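Local coordinates for protein-glutamine gamma-glutamyltransferase 2 (Pagrus major, PDB 1G0D) that probably acts as a calcium-dependent transglutaminase, cross-linking proteins by joining glutamine side chains to lysine or other primary amines, at residues Phe607-Pro612 with Gly637-Ser642; Val613-Gly618 with Phe665-Leu670. One frame throughout, in Å; residues are numbered along the deposited sequence.

Interaction 1: residues Phe607-Pro612 with Gly637-Ser642; sequences FTNPLP and GAVAPS
Asn609 reaches from the end of strand 601-608 to the turn at Ala640-Ser642, and its carboxamide is the main polar tie between the segments. With CG anti to the backbone N (chi1 -176°), the side chain is directed at the other segment, and ND2 donates to Ala640 O at 2.9 Å. The bond is fairly straight at the hydrogen (152°), yet the donor stands well above the plane of the Ala640 carbonyl. ND2 also bonds to Val613 O, while OD1, at the other end of the amide, accepts from Leu611 N at 2.7 Å. With its two ends so engaged, the amide has a fixed rotation: a flip would set its oxygen against two carbonyl oxygens. Backbone joins in where Ser642 N donates to Leu611 O at 3.1 Å, and the same oxygen receives a CA-H...O contact from Pro641. The buried side is the one walled in: Val639 CG1 lies 3.8 Å from Asn609 CB, with Leu615 and Val645 around it. Pro612, Pro641, Thr608 and Ser642 form the solvent side, where the ring of Pro641 lies beside Pro612, with Pro641 CB 3.3 Å from Pro612 C, and the methyl CG2 of Thr608 leans on Ser642 O at 3.6 Å; neither contact adds a hydrogen bond. Leu611 turns its side chain away from Pro641 and Ser642, toward Phe484 and Arg669. The touching parts run 80° apart, as expected of loops meeting beyond the strands rather than of paired strands. The Asn609 OD1 to Leu611 N bond makes an Asx turn, which here bends the chain as it leaves strand 601-608 at the edge of the C-terminal immunoglobulin-like beta-sandwich domain of the transglutaminase.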
ATOM      1  N   PHE A 607      -0.830   1.686  28.389  1.00 33.70           N
ATOM      2  CA  PHE A 607       0.124   2.781  28.159  1.00 33.23           C
ATOM      3  C   PHE A 607      -0.051   3.869  29.211  1.00 33.88           C
ATOM      4  O   PHE A 607      -0.928   3.789  30.057  1.00 31.82           O
ATOM      5  CB  PHE A 607       0.018   3.344  26.707  1.00 30.13           C
ATOM      6  CG  PHE A 607      -0.982   4.473  26.518  1.00 24.16           C
ATOM      7  CD1 PHE A 607      -0.549   5.793  26.431  1.00 21.96           C
ATOM      8  CD2 PHE A 607      -2.341   4.205  26.335  1.00 21.77           C
ATOM      9  CE1 PHE A 607      -1.445   6.830  26.163  1.00 19.18           C
ATOM     10  CE2 PHE A 607      -3.249   5.232  26.067  1.00 19.68           C
ATOM     11  CZ  PHE A 607      -2.789   6.553  25.980  1.00 18.76           C
ATOM     12  N   THR A 608       0.824   4.863  29.180  1.00 37.01           N
ATOM     13  CA  THR A 608       0.758   5.962  30.128  1.00 35.54           C
ATOM     14  C   THR A 608       0.581   7.286  29.415  1.00 32.50           C
ATOM     15  O   THR A 608       1.368   7.636  28.559  1.00 33.56           O
ATOM     16  CB  THR A 608       2.049   6.055  30.976  1.00 37.46           C
ATOM     17  OG1 THR A 608       2.108   4.960  31.899  1.00 43.46           O
ATOM     18  CG2 THR A 608       2.065   7.342  31.766  1.00 41.59           C
ATOM     19  N   ASN A 609      -0.460   8.018  29.770  1.00 31.54           N
ATOM     20  CA  ASN A 609      -0.714   9.328  29.194  1.00 31.24           C
ATOM     21  C   ASN A 609       0.531  10.233  29.317  1.00 33.05           C
ATOM     22  O   ASN A 609       0.940  10.578  30.413  1.00 34.65           O
ATOM     23  CB  ASN A 609      -1.875   9.956  29.945  1.00 27.98           C
ATOM     24  CG  ASN A 609      -2.291  11.272  29.373  1.00 26.78           C
ATOM     25  OD1 ASN A 609      -1.709  11.746  28.401  1.00 22.39           O
ATOM     26  ND2 ASN A 609      -3.313  11.882  29.974  1.00 23.01           N
ATOM     27  N   PRO A 610       1.166  10.598  28.193  1.00 35.03           N
ATOM     28  CA  PRO A 610       2.354  11.464  28.250  1.00 39.52           C
ATOM     29  C   PRO A 610       1.917  12.945  28.255  1.00 43.35           C
ATOM     30  O   PRO A 610       2.732  13.875  28.347  1.00 45.08           O
ATOM     31  CB  PRO A 610       3.095  11.118  26.967  1.00 34.90           C
ATOM     32  CG  PRO A 610       1.994  10.901  26.006  1.00 36.10           C
ATOM     33  CD  PRO A 610       0.849  10.242  26.802  1.00 36.22           C
ATOM     34  N   LEU A 611       0.609  13.140  28.135  1.00 44.24           N
ATOM     35  CA  LEU A 611       0.012  14.457  28.112  1.00 40.15           C
ATOM     36  C   LEU A 611      -0.432  14.911  29.505  1.00 43.63           C
ATOM     37  O   LEU A 611      -1.048  14.165  30.264  1.00 40.84           O
ATOM     38  CB  LEU A 611      -1.190  14.438  27.170  1.00 30.36           C
ATOM     39  CG  LEU A 611      -1.019  15.043  25.791  1.00 22.87           C
ATOM     40  CD1 LEU A 611       0.234  14.554  25.151  1.00 12.72           C
ATOM     41  CD2 LEU A 611      -2.254  14.724  24.985  1.00 19.58           C
ATOM     42  N   PRO A 612      -0.109  16.153  29.858  1.00 47.58           N
ATOM     43  CA  PRO A 612      -0.509  16.667  31.164  1.00 50.86           C
ATOM     44  C   PRO A 612      -1.964  17.136  31.039  1.00 51.04           C
ATOM     45  O   PRO A 612      -2.383  18.109  31.655  1.00 54.12           O
ATOM     46  CB  PRO A 612       0.460  17.818  31.397  1.00 53.44           C
ATOM     47  CG  PRO A 612       0.758  18.326  29.997  1.00 53.40           C
ATOM     48  CD  PRO A 612       0.636  17.148  29.066  1.00 51.48           C
ATOM     49  N   GLY A 637     -14.436   6.457  30.952  1.00 51.03           N
ATOM     50  CA  GLY A 637     -13.906   7.529  31.765  1.00 49.98           C
ATOM     51  C   GLY A 637     -12.920   8.334  30.940  1.00 49.34           C
ATOM     52  O   GLY A 637     -13.000   8.346  29.713  1.00 52.57           O
ATOM     53  N   ALA A 638     -11.997   9.018  31.604  1.00 44.85           N
ATOM     54  CA  ALA A 638     -11.007   9.819  30.907  1.00 43.91           C
ATOM     55  C   ALA A 638      -9.686   9.536  31.579  1.00 43.61           C
ATOM     56  O   ALA A 638      -9.583   9.458  32.806  1.00 44.25           O
ATOM     57  CB  ALA A 638     -11.346  11.307  30.980  1.00 43.16           C
ATOM     58  N   VAL A 639      -8.665   9.348  30.763  1.00 41.73           N
ATOM     59  CA  VAL A 639      -7.371   9.023  31.302  1.00 39.55           C
ATOM     60  C   VAL A 639      -6.774  10.278  31.879  1.00 38.06           C
ATOM     61  O   VAL A 639      -6.650  11.287  31.195  1.00 37.35           O
ATOM     62  CB  VAL A 639      -6.469   8.361  30.187  1.00 33.79           C
ATOM     63  CG1 VAL A 639      -5.072   8.039  30.734  1.00 32.93           C
ATOM     64  CG2 VAL A 639      -7.151   7.085  29.684  1.00 31.90           C
ATOM     65  N   ALA A 640      -6.438  10.229  33.158  1.00 39.11           N
ATOM     66  CA  ALA A 640      -5.854  11.399  33.791  1.00 43.72           C
ATOM     67  C   ALA A 640      -4.505  11.771  33.213  1.00 44.79           C
ATOM     68  O   ALA A 640      -3.796  10.931  32.654  1.00 46.78           O
ATOM     69  CB  ALA A 640      -5.721  11.190  35.293  1.00 46.54           C
ATOM     70  N   PRO A 641      -4.132  13.055  33.343  1.00 44.82           N
ATOM     71  CA  PRO A 641      -2.842  13.509  32.826  1.00 43.76           C
ATOM     72  C   PRO A 641      -1.761  12.593  33.384  1.00 42.61           C
ATOM     73  O   PRO A 641      -1.746  12.315  34.568  1.00 43.74           O
ATOM     74  CB  PRO A 641      -2.722  14.927  33.372  1.00 45.12           C
ATOM     75  CG  PRO A 641      -4.118  15.353  33.634  1.00 43.34           C
ATOM     76  CD  PRO A 641      -4.893  14.139  33.990  1.00 41.66           C
ATOM     77  N   SER A 642      -0.869  12.108  32.535  1.00 43.85           N
ATOM     78  CA  SER A 642       0.203  11.219  32.985  1.00 42.89           C
ATOM     79  C   SER A 642      -0.290   9.927  33.661  1.00 40.64           C
ATOM     80  O   SER A 642       0.463   9.270  34.385  1.00 40.52           O
ATOM     81  CB  SER A 642       1.145  11.969  33.936  1.00 43.07           C
ATOM     82  OG  SER A 642       1.376  13.286  33.480  1.00 47.16           O
TER

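Interaction 2: residues Val613-Gly618 with Phe665-Leu670; sequences VPLKGG and FDSDRL
Lys616 O takes a backbone bond from Asp668 N at 3.0 Å, just past the end of strand 659-666. The Asp668 side chain then returns to the same residue: a chi1 of 58° folds CG back between its own backbone N and carbonyl carbon, which brings the carboxylate over Lys616, where OD2 accepts from Lys616 N at 3.0 Å, met from above the carboxylate plane. Arg669 N lies at the opposite face of OD2, at a separation too short for that bond to be more than doubtful. OD1 holds a water that also donates to Pro614 O. Arg669 lays one face of its guanidinium over Val613, with NH1 3.3 Å from CG2, and NH2 bonds to Tyr546 OH. Cutting Arg669 back to an alanine removes the guanidinium, which would probably leave the Tyr546 hydroxyl without this partner and the Val613 methyls without the flat group that lies over them. Deeper in, Leu615 CD1 meets the edge of the Phe665 ring at CE2 (3.8 Å) and also packs on Leu670 CB, while Gly618 CA comes within 3.5 Å of Phe665 CE1, where a side chain at Gly618 would be tight. Ser667 OG accepts from Leu670 N in an ST motif that shapes the turn. Lys616 NZ stays 4.5 Å from Asp668 OD1, beyond a salt bridge; the carboxylate's firm partners here are the Lys616 N-H and a water, and the lysine's charge is likely to add only a weak pull.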
ATOM      1  N   VAL A 613      -2.729  16.420  30.225  1.00 49.38           N
ATOM      2  CA  VAL A 613      -4.125  16.737  29.983  1.00 47.65           C
ATOM      3  C   VAL A 613      -4.868  15.431  30.034  1.00 46.68           C
ATOM      4  O   VAL A 613      -4.303  14.392  29.752  1.00 48.94           O
ATOM      5  CB  VAL A 613      -4.349  17.274  28.552  1.00 49.68           C
ATOM      6  CG1 VAL A 613      -5.518  18.214  28.529  1.00 51.69           C
ATOM      7  CG2 VAL A 613      -3.104  17.956  28.036  1.00 50.83           C
ATOM      8  N   PRO A 614      -6.142  15.451  30.415  1.00 47.06           N
ATOM      9  CA  PRO A 614      -6.817  14.155  30.424  1.00 46.85           C
ATOM     10  C   PRO A 614      -7.228  13.886  28.957  1.00 44.86           C
ATOM     11  O   PRO A 614      -7.467  14.837  28.214  1.00 47.36           O
ATOM     12  CB  PRO A 614      -8.035  14.409  31.313  1.00 48.89           C
ATOM     13  CG  PRO A 614      -8.399  15.832  30.987  1.00 48.38           C
ATOM     14  CD  PRO A 614      -7.042  16.536  30.856  1.00 49.32           C
ATOM     15  N   LEU A 615      -7.285  12.624  28.527  1.00 39.89           N
ATOM     16  CA  LEU A 615      -7.725  12.314  27.162  1.00 33.71           C
ATOM     17  C   LEU A 615      -9.036  11.610  27.342  1.00 33.59           C
ATOM     18  O   LEU A 615      -9.192  10.765  28.211  1.00 33.99           O
ATOM     19  CB  LEU A 615      -6.766  11.370  26.441  1.00 32.95           C
ATOM     20  CG  LEU A 615      -5.459  10.941  27.121  1.00 28.64           C
ATOM     21  CD1 LEU A 615      -4.910   9.757  26.389  1.00 34.24           C
ATOM     22  CD2 LEU A 615      -4.466  12.066  27.090  1.00 26.99           C
ATOM     23  N   LYS A 616     -10.016  11.970  26.559  1.00 35.26           N
ATOM     24  CA  LYS A 616     -11.255  11.275  26.724  1.00 39.01           C
ATOM     25  C   LYS A 616     -11.660  10.807  25.368  1.00 37.74           C
ATOM     26  O   LYS A 616     -11.154  11.289  24.359  1.00 38.24           O
ATOM     27  CB  LYS A 616     -12.326  12.168  27.354  1.00 46.40           C
ATOM     28  CG  LYS A 616     -12.248  13.639  26.995  1.00 52.44           C
ATOM     29  CD  LYS A 616     -13.478  14.385  27.538  1.00 60.96           C
ATOM     30  CE  LYS A 616     -13.144  15.821  28.003  1.00 66.04           C
ATOM     31  NZ  LYS A 616     -12.124  15.882  29.120  1.00 69.07           N
ATOM     32  N   GLY A 617     -12.590   9.869  25.353  1.00 38.94           N
ATOM     33  CA  GLY A 617     -13.031   9.277  24.107  1.00 38.47           C
ATOM     34  C   GLY A 617     -12.077   8.157  23.726  1.00 36.58           C
ATOM     35  O   GLY A 617     -12.068   7.731  22.563  1.00 37.86           O
ATOM     36  N   GLY A 618     -11.290   7.697  24.713  1.00 33.83           N
ATOM     37  CA  GLY A 618     -10.308   6.644  24.510  1.00 29.38           C
ATOM     38  C   GLY A 618     -10.919   5.366  23.993  1.00 27.32           C
ATOM     39  O   GLY A 618     -11.768   4.796  24.658  1.00 29.67           O
ATOM     40  N   PHE A 665      -4.971   3.248  19.227  1.00 27.93           N
ATOM     41  CA  PHE A 665      -5.626   4.013  20.299  1.00 28.58           C
ATOM     42  C   PHE A 665      -5.837   5.471  19.890  1.00 26.91           C
ATOM     43  O   PHE A 665      -4.892   6.163  19.471  1.00 23.90           O
ATOM     44  CB  PHE A 665      -4.821   3.993  21.620  1.00 32.19           C
ATOM     45  CG  PHE A 665      -5.370   4.936  22.687  1.00 33.45           C
ATOM     46  CD1 PHE A 665      -6.410   4.539  23.536  1.00 36.26           C
ATOM     47  CD2 PHE A 665      -4.891   6.243  22.798  1.00 33.67           C
ATOM     48  CE1 PHE A 665      -6.968   5.445  24.473  1.00 36.33           C
ATOM     49  CE2 PHE A 665      -5.442   7.137  23.726  1.00 31.53           C
ATOM     50  CZ  PHE A 665      -6.478   6.739  24.558  1.00 31.17           C
ATOM     51  N   ASP A 666      -7.084   5.928  20.004  1.00 27.05           N
ATOM     52  CA  ASP A 666      -7.405   7.320  19.704  1.00 29.29           C
ATOM     53  C   ASP A 666      -8.153   7.993  20.855  1.00 29.87           C
ATOM     54  O   ASP A 666      -8.921   7.358  21.593  1.00 27.24           O
ATOM     55  CB  ASP A 666      -8.222   7.472  18.415  1.00 29.23           C
ATOM     56  CG  ASP A 666      -8.214   8.914  17.893  1.00 27.89           C
ATOM     57  OD1 ASP A 666      -9.272   9.372  17.411  1.00 31.74           O
ATOM     58  OD2 ASP A 666      -7.155   9.587  17.963  1.00 26.36           O
ATOM     59  N   SER A 667      -7.918   9.292  20.987  1.00 27.49           N
ATOM     60  CA  SER A 667      -8.530  10.061  22.044  1.00 27.33           C
ATOM     61  C   SER A 667      -8.582  11.461  21.500  1.00 28.26           C
ATOM     62  O   SER A 667      -7.992  11.719  20.450  1.00 29.23           O
ATOM     63  CB  SER A 667      -7.627  10.029  23.266  1.00 22.74           C
ATOM     64  OG  SER A 667      -6.374  10.596  22.924  1.00 17.63           O
ATOM     65  N   ASP A 668      -9.263  12.356  22.218  1.00 28.08           N
ATOM     66  CA  ASP A 668      -9.387  13.759  21.797  1.00 30.55           C
ATOM     67  C   ASP A 668      -8.034  14.450  21.663  1.00 30.09           C
ATOM     68  O   ASP A 668      -7.755  15.062  20.635  1.00 30.22           O
ATOM     69  CB  ASP A 668     -10.264  14.564  22.777  1.00 29.12           C
ATOM     70  CG  ASP A 668      -9.734  14.543  24.200  1.00 32.88           C
ATOM     71  OD1 ASP A 668     -10.237  15.340  25.021  1.00 35.53           O
ATOM     72  OD2 ASP A 668      -8.829  13.736  24.507  1.00 32.97           O
ATOM     73  N   ARG A 669      -7.194  14.317  22.684  1.00 29.19           N
ATOM     74  CA  ARG A 669      -5.892  14.939  22.692  1.00 29.83           C
ATOM     75  C   ARG A 669      -4.724  14.046  22.282  1.00 31.63           C
ATOM     76  O   ARG A 669      -3.646  14.560  21.947  1.00 34.59           O
ATOM     77  CB  ARG A 669      -5.636  15.527  24.070  1.00 35.00           C
ATOM     78  CG  ARG A 669      -6.783  16.395  24.548  1.00 39.62           C
ATOM     79  CD  ARG A 669      -6.758  17.768  23.891  1.00 44.01           C
ATOM     80  NE  ARG A 669      -6.082  18.723  24.760  1.00 55.49           N
ATOM     81  CZ  ARG A 669      -4.775  18.973  24.712  1.00 61.60           C
ATOM     82  NH1 ARG A 669      -4.222  19.866  25.547  1.00 61.48           N
ATOM     83  NH2 ARG A 669      -4.017  18.339  23.813  1.00 64.23           N
ATOM     84  N   LEU A 670      -4.908  12.723  22.330  1.00 30.11           N
ATOM     85  CA  LEU A 670      -3.843  11.782  21.917  1.00 24.29           C
ATOM     86  C   LEU A 670      -4.330  10.955  20.755  1.00 27.06           C
ATOM     87  O   LEU A 670      -5.252  10.124  20.898  1.00 26.85           O
ATOM     88  CB  LEU A 670      -3.453  10.827  23.024  1.00 15.66           C
ATOM     89  CG  LEU A 670      -1.982  10.771  23.437  1.00 11.63           C
ATOM     90  CD1 LEU A 670      -1.613   9.343  23.729  1.00 10.04           C
ATOM     91  CD2 LEU A 670      -1.088  11.353  22.404  1.00  7.68           C
TER
HETATM   92  O   HOH W   1      -9.384  16.930  27.025  1.00 40.72           O

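Both contacts are partly buried and join strand ends and the loops that follow them at the same end of the C-terminal immunoglobulin-like domain, their centres about 8 Å apart. They share the small antiparallel pair 615-616 and 638-639, where Val639 N probably bonds to Leu615 O. Leu615 packs on both Val639 and Phe607, so the apolar interior runs from interaction 1 into interaction 2, and the rings of Phe607 and Phe665 meet there. The chemistry differs: in interaction 1 a neutral amide is bonded to backbone groups and flanked by exposed prolines, whereas interaction 2 buries more surface and combines a water-linked carboxylate on its exposed side with aromatic and leucine packing inside.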